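Local structure of N-glycosylase/DNA lyase (Methanocaldococcus jannaschii, 3FHF) at residues 36-49 with 100-114. The protein is an archaeal DNA glycosylase/lyase, an all-helical member of the helix-hairpin-helix clan. Sequence-based numbering, arbitrary orientation. Where two conformers were deposited one is given.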
ATOM      1  N   PHE A  36       0.074  -5.730  13.633  1.00 17.58           N
ATOM      2  CA  PHE A  36       0.762  -6.827  12.960  1.00 17.85           C
ATOM      3  C   PHE A  36       2.077  -7.186  13.643  1.00 18.03           C
ATOM      4  O   PHE A  36       2.618  -8.270  13.430  1.00 18.75           O
ATOM      5  CB  PHE A  36       1.001  -6.490  11.484  1.00 16.22           C
ATOM      6  CG  PHE A  36      -0.142  -6.878  10.599  1.00 16.38           C
ATOM      7  CD1 PHE A  36      -0.129  -8.093   9.917  1.00 18.33           C
ATOM      8  CD2 PHE A  36      -1.268  -6.068  10.508  1.00 17.44           C
ATOM      9  CE1 PHE A  36      -1.222  -8.497   9.161  1.00 18.61           C
ATOM     10  CE2 PHE A  36      -2.368  -6.463   9.755  1.00 18.89           C
ATOM     11  CZ  PHE A  36      -2.349  -7.680   9.079  1.00 19.95           C
ATOM     12  N   LYS A  37       2.590  -6.288  14.474  1.00 19.24           N
ATOM     13  CA  LYS A  37       3.832  -6.580  15.171  1.00 21.76           C
ATOM     14  C   LYS A  37       3.606  -7.816  16.051  1.00 23.35           C
ATOM     15  O   LYS A  37       4.541  -8.548  16.360  1.00 23.07           O
ATOM     16  CB  LYS A  37       4.263  -5.388  16.032  1.00 23.23           C
ATOM     17  CG  LYS A  37       5.745  -5.394  16.388  0.50 24.81           C
ATOM     18  CD  LYS A  37       6.086  -6.507  17.363  0.50 26.20           C
ATOM     19  CE  LYS A  37       7.563  -6.854  17.337  0.50 27.20           C
ATOM     20  NZ  LYS A  37       7.909  -7.589  16.091  0.50 24.84           N
ATOM     21  N   ASN A  38       2.355  -8.055  16.426  1.00 23.89           N
ATOM     22  CA  ASN A  38       2.016  -9.200  17.266  1.00 25.89           C
ATOM     23  C   ASN A  38       1.438 -10.390  16.504  1.00 26.06           C
ATOM     24  O   ASN A  38       1.223 -11.455  17.083  1.00 27.45           O
ATOM     25  CB  ASN A  38       1.029  -8.772  18.353  1.00 28.45           C
ATOM     26  CG  ASN A  38       1.576  -7.667  19.224  1.00 30.41           C
ATOM     27  OD1 ASN A  38       2.686  -7.769  19.746  1.00 34.99           O
ATOM     28  ND2 ASN A  38       0.800  -6.599  19.387  1.00 32.85           N
ATOM     29  N   LYS A  39       1.185 -10.219  15.213  1.00 24.78           N
ATOM     30  CA  LYS A  39       0.626 -11.299  14.409  1.00 23.37           C
ATOM     31  C   LYS A  39       1.708 -12.248  13.888  1.00 23.02           C
ATOM     32  O   LYS A  39       2.881 -11.903  13.859  1.00 24.03           O
ATOM     33  CB  LYS A  39      -0.191 -10.722  13.248  1.00 22.21           C
ATOM     34  CG  LYS A  39      -1.483 -10.043  13.692  0.50 20.74           C
ATOM     35  CD  LYS A  39      -2.266  -9.495  12.506  0.50 21.88           C
ATOM     36  CE  LYS A  39      -3.619  -8.951  12.935  0.50 21.34           C
ATOM     37  NZ  LYS A  39      -3.483  -7.976  14.047  0.50 23.86           N
ATOM     38  N   SER A  40       1.294 -13.440  13.473  1.00 23.76           N
ATOM     39  CA  SER A  40       2.220 -14.465  12.994  1.00 24.73           C
ATOM     40  C   SER A  40       2.694 -14.304  11.554  1.00 24.12           C
ATOM     41  O   SER A  40       2.140 -13.518  10.780  1.00 21.89           O
ATOM     42  CB  SER A  40       1.566 -15.832  13.118  1.00 25.02           C
ATOM     43  OG  SER A  40       0.568 -15.978  12.118  1.00 26.41           O
ATOM     44  N   ASN A  41       3.721 -15.078  11.204  1.00 23.36           N
ATOM     45  CA  ASN A  41       4.279 -15.073   9.856  1.00 22.23           C
ATOM     46  C   ASN A  41       3.175 -15.341   8.852  1.00 21.51           C
ATOM     47  O   ASN A  41       3.144 -14.752   7.777  1.00 20.48           O
ATOM     48  CB  ASN A  41       5.336 -16.173   9.700  1.00 22.95           C
ATOM     49  CG  ASN A  41       6.719 -15.720  10.100  1.00 21.37           C
ATOM     50  OD1 ASN A  41       7.308 -14.840   9.469  1.00 20.96           O
ATOM     51  ND2 ASN A  41       7.255 -16.330  11.146  1.00 24.43           N
ATOM     52  N   GLU A  42       2.279 -16.255   9.204  1.00 21.09           N
ATOM     53  CA  GLU A  42       1.178 -16.619   8.323  1.00 20.90           C
ATOM     54  C   GLU A  42       0.287 -15.415   8.033  1.00 20.92           C
ATOM     55  O   GLU A  42      -0.120 -15.197   6.894  1.00 19.71           O
ATOM     56  CB  GLU A  42       0.348 -17.744   8.951  0.50 22.40           C
ATOM     57  CG  GLU A  42       1.160 -18.977   9.334  0.50 24.47           C
ATOM     58  CD  GLU A  42       2.177 -18.689  10.422  0.50 23.84           C
ATOM     59  OE1 GLU A  42       1.777 -18.169  11.481  0.50 25.74           O
ATOM     60  OE2 GLU A  42       3.374 -18.979  10.224  0.50 25.44           O
ATOM     61  N   GLU A  43      -0.006 -14.637   9.071  1.00 20.44           N
ATOM     62  CA  GLU A  43      -0.843 -13.448   8.938  1.00 22.31           C
ATOM     63  C   GLU A  43      -0.182 -12.423   8.024  1.00 18.80           C
ATOM     64  O   GLU A  43      -0.846 -11.782   7.214  1.00 18.49           O
ATOM     65  CB  GLU A  43      -1.102 -12.826  10.315  1.00 24.92           C
ATOM     66  CG  GLU A  43      -2.010 -13.660  11.204  1.00 29.56           C
ATOM     67  CD  GLU A  43      -3.428 -13.724  10.675  1.00 35.58           C
ATOM     68  OE1 GLU A  43      -4.121 -12.683  10.692  1.00 38.72           O
ATOM     69  OE2 GLU A  43      -3.851 -14.814  10.231  1.00 38.56           O
ATOM     70  N   TRP A  44       1.127 -12.264   8.170  1.00 16.61           N
ATOM     71  CA  TRP A  44       1.870 -11.327   7.340  1.00 15.02           C
ATOM     72  C   TRP A  44       1.868 -11.781   5.878  1.00 16.46           C
ATOM     73  O   TRP A  44       1.727 -10.959   4.968  1.00 15.27           O
ATOM     74  CB  TRP A  44       3.310 -11.193   7.838  1.00 15.26           C
ATOM     75  CG  TRP A  44       3.482 -10.316   9.042  1.00 12.56           C
ATOM     76  CD1 TRP A  44       2.811 -10.402  10.231  1.00 14.12           C
ATOM     77  CD2 TRP A  44       4.425  -9.255   9.191  1.00 12.26           C
ATOM     78  NE1 TRP A  44       3.287  -9.461  11.112  1.00 11.99           N
ATOM     79  CE2 TRP A  44       4.276  -8.743  10.499  1.00 13.02           C
ATOM     80  CE3 TRP A  44       5.387  -8.686   8.346  1.00 11.14           C
ATOM     81  CZ2 TRP A  44       5.055  -7.689  10.984  1.00 14.45           C
ATOM     82  CZ3 TRP A  44       6.162  -7.637   8.829  1.00 13.58           C
ATOM     83  CH2 TRP A  44       5.989  -7.151  10.141  1.00 14.86           C
ATOM     84  N   PHE A  45       2.020 -13.086   5.646  1.00 16.17           N
ATOM     85  CA  PHE A  45       2.029 -13.594   4.274  1.00 15.61           C
ATOM     86  C   PHE A  45       0.694 -13.334   3.575  1.00 16.44           C
ATOM     87  O   PHE A  45       0.652 -13.099   2.360  1.00 13.31           O
ATOM     88  CB  PHE A  45       2.324 -15.098   4.232  1.00 16.33           C
ATOM     89  CG  PHE A  45       2.546 -15.622   2.836  1.00 17.28           C
ATOM     90  CD1 PHE A  45       3.697 -15.287   2.134  1.00 17.53           C
ATOM     91  CD2 PHE A  45       1.575 -16.385   2.200  1.00 19.73           C
ATOM     92  CE1 PHE A  45       3.880 -15.700   0.812  1.00 19.78           C
ATOM     93  CE2 PHE A  45       1.744 -16.804   0.874  1.00 20.05           C
ATOM     94  CZ  PHE A  45       2.899 -16.459   0.180  1.00 21.07           C
ATOM     95  N   LYS A  46      -0.401 -13.403   4.335  1.00 16.19           N
ATOM     96  CA  LYS A  46      -1.721 -13.145   3.771  1.00 16.82           C
ATOM     97  C   LYS A  46      -1.828 -11.689   3.330  1.00 17.41           C
ATOM     98  O   LYS A  46      -2.488 -11.387   2.337  1.00 18.96           O
ATOM     99  CB  LYS A  46      -2.834 -13.428   4.789  1.00 19.54           C
ATOM    100  CG  LYS A  46      -3.368 -14.854   4.808  0.50 20.41           C
ATOM    101  CD  LYS A  46      -2.393 -15.818   5.444  0.50 23.48           C
ATOM    102  CE  LYS A  46      -3.096 -17.101   5.863  0.50 24.49           C
ATOM    103  NZ  LYS A  46      -2.194 -18.021   6.607  0.50 27.34           N
ATOM    104  N   GLU A  47      -1.206 -10.782   4.080  1.00 16.22           N
ATOM    105  CA  GLU A  47      -1.248  -9.367   3.718  1.00 18.39           C
ATOM    106  C   GLU A  47      -0.394  -9.118   2.487  1.00 17.21           C
ATOM    107  O   GLU A  47      -0.693  -8.235   1.681  1.00 17.50           O
ATOM    108  CB  GLU A  47      -0.753  -8.485   4.861  1.00 20.00           C
ATOM    109  CG  GLU A  47      -1.759  -8.323   5.967  1.00 28.85           C
ATOM    110  CD  GLU A  47      -3.070  -7.726   5.484  1.00 28.64           C
ATOM    111  OE1 GLU A  47      -3.073  -6.567   5.015  1.00 30.41           O
ATOM    112  OE2 GLU A  47      -4.098  -8.422   5.572  1.00 33.10           O
ATOM    113  N   LEU A  48       0.672  -9.895   2.344  1.00 16.34           N
ATOM    114  CA  LEU A  48       1.544  -9.752   1.187  1.00 16.93           C
ATOM    115  C   LEU A  48       0.744 -10.147  -0.054  1.00 18.38           C
ATOM    116  O   LEU A  48       0.868  -9.531  -1.111  1.00 18.31           O
ATOM    117  CB  LEU A  48       2.766 -10.659   1.323  1.00 17.90           C
ATOM    118  CG  LEU A  48       3.752 -10.611   0.149  1.00 19.17           C
ATOM    119  CD1 LEU A  48       4.432  -9.243   0.089  1.00 19.28           C
ATOM    120  CD2 LEU A  48       4.785 -11.696   0.319  1.00 19.01           C
ATOM    121  N   CYS A  49      -0.085 -11.178   0.093  1.00 18.60           N
ATOM    122  CA  CYS A  49      -0.907 -11.654  -1.005  1.00 18.68           C
ATOM    123  C   CYS A  49      -1.996 -10.649  -1.334  1.00 18.89           C
ATOM    124  O   CYS A  49      -2.366 -10.492  -2.495  1.00 18.07           O
ATOM    125  CB  CYS A  49      -1.508 -13.014  -0.659  1.00 20.29           C
ATOM    126  SG  CYS A  49      -0.263 -14.320  -0.587  1.00 23.34           S
ATOM    127  N   ILE A 100       1.941 -15.590  -6.192  1.00 24.01           N
ATOM    128  CA  ILE A 100       1.670 -16.028  -4.830  1.00 24.78           C
ATOM    129  C   ILE A 100       2.378 -17.330  -4.484  1.00 24.37           C
ATOM    130  O   ILE A 100       3.030 -17.431  -3.441  1.00 25.61           O
ATOM    131  CB  ILE A 100       0.149 -16.181  -4.599  1.00 24.05           C
ATOM    132  CG1 ILE A 100      -0.511 -14.800  -4.648  1.00 22.23           C
ATOM    133  CG2 ILE A 100      -0.117 -16.861  -3.258  1.00 23.61           C
ATOM    134  CD1 ILE A 100      -2.028 -14.818  -4.601  1.00 20.09           C
ATOM    135  N   VAL A 101       2.250 -18.325  -5.355  1.00 24.27           N
ATOM    136  CA  VAL A 101       2.888 -19.616  -5.126  1.00 22.81           C
ATOM    137  C   VAL A 101       4.401 -19.449  -5.014  1.00 22.57           C
ATOM    138  O   VAL A 101       5.034 -20.027  -4.126  1.00 22.02           O
ATOM    139  CB  VAL A 101       2.578 -20.610  -6.277  1.00 24.96           C
ATOM    140  CG1 VAL A 101       3.304 -21.928  -6.045  1.00 23.37           C
ATOM    141  CG2 VAL A 101       1.070 -20.843  -6.374  1.00 23.29           C
ATOM    142  N   LEU A 102       4.976 -18.662  -5.917  1.00 22.71           N
ATOM    143  CA  LEU A 102       6.418 -18.423  -5.910  1.00 23.54           C
ATOM    144  C   LEU A 102       6.862 -17.718  -4.633  1.00 23.30           C
ATOM    145  O   LEU A 102       7.942 -17.995  -4.106  1.00 24.38           O
ATOM    146  CB  LEU A 102       6.826 -17.576  -7.117  1.00 23.10           C
ATOM    147  CG  LEU A 102       6.667 -18.229  -8.493  1.00 25.58           C
ATOM    148  CD1 LEU A 102       6.955 -17.210  -9.585  1.00 22.59           C
ATOM    149  CD2 LEU A 102       7.605 -19.427  -8.600  1.00 26.65           C
ATOM    150  N   ALA A 103       6.023 -16.814  -4.133  1.00 20.64           N
ATOM    151  CA  ALA A 103       6.342 -16.068  -2.920  1.00 19.83           C
ATOM    152  C   ALA A 103       6.396 -16.972  -1.704  1.00 19.73           C
ATOM    153  O   ALA A 103       6.905 -16.580  -0.657  1.00 20.25           O
ATOM    154  CB  ALA A 103       5.313 -14.963  -2.696  1.00 19.58           C
ATOM    155  N   ARG A 104       5.877 -18.185  -1.841  1.00 20.38           N
ATOM    156  CA  ARG A 104       5.855 -19.119  -0.723  1.00 21.83           C
ATOM    157  C   ARG A 104       7.229 -19.498  -0.178  1.00 22.23           C
ATOM    158  O   ARG A 104       7.335 -19.954   0.959  1.00 23.60           O
ATOM    159  CB  ARG A 104       5.074 -20.373  -1.112  1.00 23.24           C
ATOM    160  CG  ARG A 104       3.582 -20.115  -1.230  1.00 23.84           C
ATOM    161  CD  ARG A 104       2.827 -21.326  -1.730  1.00 24.98           C
ATOM    162  NE  ARG A 104       1.403 -21.041  -1.884  1.00 24.89           N
ATOM    163  CZ  ARG A 104       0.527 -21.900  -2.397  1.00 26.94           C
ATOM    164  NH1 ARG A 104       0.934 -23.096  -2.806  1.00 23.94           N
ATOM    165  NH2 ARG A 104      -0.754 -21.568  -2.493  1.00 24.92           N
ATOM    166  N   ARG A 105       8.280 -19.306  -0.969  1.00 22.31           N
ATOM    167  CA  ARG A 105       9.615 -19.640  -0.484  1.00 23.00           C
ATOM    168  C   ARG A 105      10.051 -18.650   0.595  1.00 22.76           C
ATOM    169  O   ARG A 105      11.054 -18.867   1.279  1.00 21.42           O
ATOM    170  CB  ARG A 105      10.631 -19.669  -1.637  1.00 22.27           C
ATOM    171  CG  ARG A 105      10.858 -18.359  -2.368  1.00 22.77           C
ATOM    172  CD  ARG A 105      11.706 -18.622  -3.602  1.00 20.93           C
ATOM    173  NE  ARG A 105      12.189 -17.412  -4.261  1.00 22.78           N
ATOM    174  CZ  ARG A 105      11.412 -16.489  -4.820  1.00 22.81           C
ATOM    175  NH1 ARG A 105      10.096 -16.620  -4.807  1.00 23.69           N
ATOM    176  NH2 ARG A 105      11.960 -15.432  -5.401  1.00 23.36           N
ATOM    177  N   PHE A 106       9.272 -17.574   0.739  1.00 22.94           N
ATOM    178  CA  PHE A 106       9.517 -16.530   1.732  1.00 21.97           C
ATOM    179  C   PHE A 106       8.323 -16.457   2.699  1.00 22.24           C
ATOM    180  O   PHE A 106       8.076 -15.411   3.305  1.00 22.26           O
ATOM    181  CB  PHE A 106       9.668 -15.158   1.051  1.00 21.26           C
ATOM    182  CG  PHE A 106      10.834 -15.059   0.092  1.00 22.61           C
ATOM    183  CD1 PHE A 106      12.138 -15.256   0.528  1.00 21.52           C
ATOM    184  CD2 PHE A 106      10.623 -14.742  -1.248  1.00 23.49           C
ATOM    185  CE1 PHE A 106      13.215 -15.138  -0.359  1.00 21.90           C
ATOM    186  CE2 PHE A 106      11.695 -14.624  -2.139  1.00 23.08           C
ATOM    187  CZ  PHE A 106      12.990 -14.823  -1.692  1.00 21.70           C
ATOM    188  N   LYS A 107       7.591 -17.562   2.848  0.50 20.87           N
ATOM    189  CA  LYS A 107       6.411 -17.570   3.712  0.50 21.33           C
ATOM    190  C   LYS A 107       6.631 -17.031   5.125  0.50 21.43           C
ATOM    191  O   LYS A 107       5.694 -16.535   5.751  0.50 21.93           O
ATOM    192  CB  LYS A 107       5.782 -18.972   3.776  0.50 21.85           C
ATOM    193  CG  LYS A 107       6.599 -20.044   4.474  0.50 21.48           C
ATOM    194  CD  LYS A 107       5.776 -21.326   4.597  0.50 21.88           C
ATOM    195  CE  LYS A 107       6.551 -22.444   5.276  0.50 21.86           C
ATOM    196  NZ  LYS A 107       7.714 -22.873   4.460  0.50 20.80           N
ATOM    197  N   ASN A 108       7.853 -17.129   5.637  1.00 19.99           N
ATOM    198  CA  ASN A 108       8.140 -16.598   6.964  1.00 19.84           C
ATOM    199  C   ASN A 108       8.568 -15.147   6.737  1.00 18.40           C
ATOM    200  O   ASN A 108       9.607 -14.699   7.210  1.00 14.84           O
ATOM    201  CB  ASN A 108       9.251 -17.409   7.629  1.00 19.27           C
ATOM    202  CG  ASN A 108      10.554 -17.372   6.853  1.00 20.70           C
ATOM    203  OD1 ASN A 108      10.562 -17.459   5.621  1.00 20.86           O
ATOM    204  ND2 ASN A 108      11.668 -17.264   7.575  1.00 17.27           N
ATOM    205  N   ILE A 109       7.725 -14.427   6.001  1.00 17.92           N
ATOM    206  CA  ILE A 109       7.979 -13.044   5.623  1.00 16.76           C
ATOM    207  C   ILE A 109       8.145 -12.064   6.788  1.00 17.15           C
ATOM    208  O   ILE A 109       8.851 -11.066   6.661  1.00 17.26           O
ATOM    209  CB  ILE A 109       6.869 -12.558   4.628  1.00 17.96           C
ATOM    210  CG1 ILE A 109       7.343 -11.311   3.886  1.00 18.08           C
ATOM    211  CG2 ILE A 109       5.548 -12.298   5.367  1.00 13.77           C
ATOM    212  CD1 ILE A 109       8.616 -11.534   3.064  1.00 20.30           C
ATOM    213  N   LYS A 110       7.517 -12.334   7.929  1.00 16.03           N
ATOM    214  CA  LYS A 110       7.672 -11.430   9.066  1.00 16.43           C
ATOM    215  C   LYS A 110       9.106 -11.488   9.602  1.00 17.49           C
ATOM    216  O   LYS A 110       9.740 -10.458   9.812  1.00 17.58           O
ATOM    217  CB  LYS A 110       6.680 -11.781  10.185  1.00 18.36           C
ATOM    218  CG  LYS A 110       6.814 -10.884  11.413  1.00 17.17           C
ATOM    219  CD  LYS A 110       5.792 -11.221  12.485  1.00 23.08           C
ATOM    220  CE  LYS A 110       5.998 -10.345  13.722  1.00 22.65           C
ATOM    221  NZ  LYS A 110       4.989 -10.618  14.787  1.00 28.57           N
ATOM    222  N   ASP A 111       9.624 -12.695   9.820  1.00 19.43           N
ATOM    223  CA  ASP A 111      10.987 -12.837  10.324  1.00 19.80           C
ATOM    224  C   ASP A 111      12.004 -12.229   9.360  1.00 16.68           C
ATOM    225  O   ASP A 111      12.981 -11.627   9.785  1.00 16.50           O
ATOM    226  CB  ASP A 111      11.323 -14.311  10.555  1.00 24.37           C
ATOM    227  CG  ASP A 111      10.367 -14.976  11.515  1.00 27.47           C
ATOM    228  OD1 ASP A 111       9.985 -14.333  12.515  1.00 31.14           O
ATOM    229  OD2 ASP A 111      10.004 -16.143  11.273  1.00 32.19           O
ATOM    230  N   ILE A 112      11.772 -12.397   8.062  1.00 15.14           N
ATOM    231  CA  ILE A 112      12.671 -11.846   7.056  1.00 14.31           C
ATOM    232  C   ILE A 112      12.635 -10.319   7.093  1.00 15.01           C
ATOM    233  O   ILE A 112      13.673  -9.664   7.182  1.00 14.94           O
ATOM    234  CB  ILE A 112      12.272 -12.290   5.630  1.00 15.79           C
ATOM    235  CG1 ILE A 112      12.459 -13.799   5.471  1.00 15.18           C
ATOM    236  CG2 ILE A 112      13.108 -11.530   4.599  1.00 14.84           C
ATOM    237  CD1 ILE A 112      11.842 -14.369   4.192  1.00 16.68           C
ATOM    238  N   VAL A 113      11.433  -9.757   7.010  1.00 14.36           N
ATOM    239  CA  VAL A 113      11.275  -8.302   7.020  1.00 13.50           C
ATOM    240  C   VAL A 113      11.842  -7.636   8.279  1.00 13.02           C
ATOM    241  O   VAL A 113      12.502  -6.601   8.194  1.00 10.51           O
ATOM    242  CB  VAL A 113       9.775  -7.907   6.848  1.00 13.54           C
ATOM    243  CG1 VAL A 113       9.560  -6.429   7.175  1.00 12.35           C
ATOM    244  CG2 VAL A 113       9.336  -8.177   5.412  1.00 12.58           C
ATOM    245  N   GLU A 114      11.594  -8.225   9.444  1.00 15.00           N
ATOM    246  CA  GLU A 114      12.090  -7.634  10.683  1.00 17.93           C
ATOM    247  C   GLU A 114      13.597  -7.786  10.879  1.00 19.68           C
ATOM    248  O   GLU A 114      14.189  -7.103  11.715  1.00 18.98           O
ATOM    249  CB  GLU A 114      11.346  -8.214  11.887  1.00 20.18           C
ATOM    250  CG  GLU A 114       9.843  -8.017  11.829  1.00 21.16           C
ATOM    251  CD  GLU A 114       9.169  -8.237  13.173  1.00 26.19           C
ATOM    252  OE1 GLU A 114       9.442  -9.269  13.829  1.00 23.90           O
ATOM    253  OE2 GLU A 114       8.358  -7.371  13.568  1.00 27.44           O
TER
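Lys110 lies fully extended across the indole of Trp44 and places its ammonium between two backbone carbonyls, NZ giving hydrogen bonds of 2.6 Å to both Lys37 O and Lys39 O. In this all-helical glycosylase of the helix-hairpin-helix clan, helix segments 41-49 and 109-114 cross almost perpendicularly, their axes 85° apart. A CH-pi contact puts Lys110 CG 3.6 Å from the centroid of the Trp44 six-membered ring, over its face, while Trp44 NE1 donates edgewise to Phe36 O and so holds the indole's rotation. Trp44 is a knob among Ile109, Lys110, Val113 and Glu114; Phe141 of helix 135-144 also packs on it. Nearby, Glu114 OE2 forms a salt bridge with Lys37 NZ, which meets it on the syn side; the carboxylate probably offsets the like charge of Lys110 NZ, 4.4 Å from Lys37 NZ. Farther along, Phe45, with CG anti to its own N (chi1 -171°), packs against residues 100-104, its CE1 3.9 Å from Ala103 CB and its edge facing Ile100 O; Cys49 SG meets Ile100 CG2. Asn41 grips the start of helix 109-115 with both ends of its amide: OD1 accepts from Asp111 N in the carbonyl plane, and weakly from Lys110 N, while ND2 donates to Asp111 OD2 at 2.8 Å, approaching from above the carboxylate plane.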